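Local coordinates for protein alpha-L-rhamnosidase (Klebsiella oxytoca, PDB 4XHC) that probably hydrolyses terminal alpha-L-rhamnose from glycosides, as a two-domain GH78 alpha-L-rhamnosidase that binds rhamnose in its (alpha/alpha)6 glycosidase domain, at residues L301-Y304 / S305-V309. Sequence-based numbering, arbitrary orientation.
With RAM (alpha-L-rhamnopyranose), chain C.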
loop_
_atom_site.group_PDB
_atom_site.type_symbol
_atom_site.label_atom_id
_atom_site.label_comp_id
_atom_site.label_asym_id
_atom_site.label_seq_id
_atom_site.Cartn_x
_atom_site.Cartn_y
_atom_site.Cartn_z
ATOM N N LEU A 301 -21.518 -6.880 28.251
ATOM C CA LEU A 301 -22.838 -7.386 27.905
ATOM C C LEU A 301 -23.382 -8.359 28.964
ATOM O O LEU A 301 -22.715 -9.300 29.380
ATOM C CB LEU A 301 -22.787 -8.062 26.536
ATOM C CG LEU A 301 -22.596 -7.125 25.331
ATOM C CD1 LEU A 301 -22.171 -7.906 24.101
ATOM C CD2 LEU A 301 -23.856 -6.318 25.026
ATOM N N PHE A 302 -24.608 -8.113 29.400
ATOM C CA PHE A 302 -25.273 -8.926 30.413
ATOM C C PHE A 302 -25.201 -10.414 30.081
ATOM O O PHE A 302 -24.830 -11.219 30.937
ATOM C CB PHE A 302 -26.721 -8.467 30.520
ATOM C CG PHE A 302 -27.533 -9.165 31.585
ATOM C CD1 PHE A 302 -27.494 -8.738 32.910
ATOM C CD2 PHE A 302 -28.402 -10.195 31.243
ATOM C CE1 PHE A 302 -28.280 -9.345 33.877
ATOM C CE2 PHE A 302 -29.176 -10.812 32.206
ATOM C CZ PHE A 302 -29.117 -10.386 33.525
ATOM N N ASP A 303 -25.532 -10.772 28.841
ATOM C CA ASP A 303 -25.625 -12.185 28.454
ATOM C C ASP A 303 -24.263 -12.845 28.284
ATOM O O ASP A 303 -24.042 -13.950 28.784
ATOM C CB ASP A 303 -26.526 -12.417 27.211
ATOM C CG ASP A 303 -26.125 -11.591 25.983
ATOM O OD1 ASP A 303 -25.493 -10.517 26.120
ATOM O OD2 ASP A 303 -26.510 -11.997 24.861
ATOM N N TYR A 304 -23.348 -12.159 27.607
ATOM C CA TYR A 304 -21.996 -12.678 27.400
ATOM C C TYR A 304 -21.239 -12.892 28.712
ATOM O O TYR A 304 -20.480 -13.854 28.843
ATOM C CB TYR A 304 -21.202 -11.751 26.472
ATOM C CG TYR A 304 -21.514 -11.924 25.001
ATOM C CD1 TYR A 304 -22.744 -12.421 24.580
ATOM C CD2 TYR A 304 -20.591 -11.564 24.032
ATOM C CE1 TYR A 304 -23.027 -12.583 23.245
ATOM C CE2 TYR A 304 -20.883 -11.712 22.691
ATOM C CZ TYR A 304 -22.102 -12.219 22.311
ATOM O OH TYR A 304 -22.413 -12.386 20.986
ATOM N N SER A 305 -21.453 -12.010 29.682
ATOM C CA SER A 305 -20.879 -12.197 31.014
ATOM C C SER A 305 -21.387 -13.491 31.653
ATOM O O SER A 305 -20.603 -14.318 32.093
ATOM C CB SER A 305 -21.189 -11.000 31.924
ATOM O OG SER A 305 -21.084 -11.367 33.285
ATOM N N LEU A 306 -22.703 -13.659 31.676
ATOM C CA LEU A 306 -23.306 -14.871 32.226
ATOM C C LEU A 306 -22.884 -16.144 31.494
ATOM O O LEU A 306 -22.867 -17.214 32.091
ATOM C CB LEU A 306 -24.828 -14.771 32.204
ATOM C CG LEU A 306 -25.423 -13.864 33.272
ATOM C CD1 LEU A 306 -26.818 -13.408 32.876
ATOM C CD2 LEU A 306 -25.438 -14.562 34.627
ATOM N N PHE A 307 -22.552 -16.033 30.208
ATOM C CA PHE A 307 -22.155 -17.200 29.430
ATOM C C PHE A 307 -20.813 -17.763 29.872
ATOM O O PHE A 307 -20.514 -18.919 29.582
ATOM C CB PHE A 307 -22.115 -16.906 27.923
ATOM C CG PHE A 307 -23.471 -16.720 27.281
ATOM C CD1 PHE A 307 -24.583 -17.423 27.710
ATOM C CD2 PHE A 307 -23.611 -15.865 26.198
ATOM C CE1 PHE A 307 -25.814 -17.241 27.100
ATOM C CE2 PHE A 307 -24.837 -15.687 25.575
ATOM C CZ PHE A 307 -25.942 -16.374 26.030
ATOM N N PHE A 308 -20.019 -16.973 30.582
ATOM C CA PHE A 308 -18.818 -17.507 31.206
ATOM C C PHE A 308 -19.156 -18.749 32.035
ATOM O O PHE A 308 -18.414 -19.739 32.027
ATOM C CB PHE A 308 -18.149 -16.459 32.093
ATOM C CG PHE A 308 -16.800 -16.875 32.605
ATOM C CD1 PHE A 308 -15.655 -16.620 31.863
ATOM C CD2 PHE A 308 -16.673 -17.537 33.821
ATOM C CE1 PHE A 308 -14.409 -17.010 32.331
ATOM C CE2 PHE A 308 -15.432 -17.930 34.291
ATOM C CZ PHE A 308 -14.299 -17.664 33.547
ATOM N N VAL A 309 -20.288 -18.708 32.730
ATOM C CA VAL A 309 -20.703 -19.831 33.555
ATOM C C VAL A 309 -20.962 -21.060 32.700
ATOM O O VAL A 309 -20.507 -22.160 33.047
ATOM C CB VAL A 309 -21.983 -19.528 34.356
ATOM C CG1 VAL A 309 -22.397 -20.739 35.186
ATOM C CG2 VAL A 309 -21.783 -18.311 35.245
HETATM C C1 RAM C . -20.469 -8.584 16.436
HETATM C C2 RAM C . -20.075 -9.950 15.910
HETATM C C3 RAM C . -19.769 -10.897 17.054
HETATM C C4 RAM C . -20.802 -10.707 18.152
HETATM C C5 RAM C . -20.617 -9.327 18.760
HETATM C C6 RAM C . -21.903 -8.718 19.262
HETATM O O1 RAM C . -19.869 -7.633 15.648
HETATM O O2 RAM C . -21.194 -10.442 15.191
HETATM O O3 RAM C . -19.784 -12.254 16.607
HETATM O O4 RAM C . -20.633 -11.681 19.165
HETATM O O5 RAM C . -20.051 -8.423 17.787
#
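Y304 and F307 sit three residues apart at the start of helix 302-319, and Y304 is the one to follow outward. Its CB lies next to the backbone N of S305, with CG placed anti to its own carbonyl carbon (chi1 -79°), a setting that brings the hydroxyl to the sugar. CD1 meets F307 CD2 at 3.9 Å, and L301 CD1 rests over the rim of one ring face. Farther out, CE2 and CZ each come within 3.5 Å of rhamnose O4, and Y304 OH donates a hydrogen bond of 2.6 Å to this O4, an atom lying at the ring's edge and in its plane. D249, W361, E506, Y518 and H528 also hydrogen-bond the same sugar.

Behind the tyrosine the helix winds up: S305 N bonds O of L301, the N-cap residue, at 3.0 Å, and F307 N bonds D303 O at 2.9 Å. That same D303 oxygen lies over one face of the F307 ring. D303 itself turns its carboxylate to the backbone N-H groups of F358 and I359, tying the helix start to the loop that carries pocket residue F358. On another side, L306 CD1 makes a CH-pi contact over the F302 ring, 4.0 Å from its centroid. All of this is buried: A339 of helix 322-340 packs against F302 and L306, while V374 and C378 of helix 368-389 cover F307.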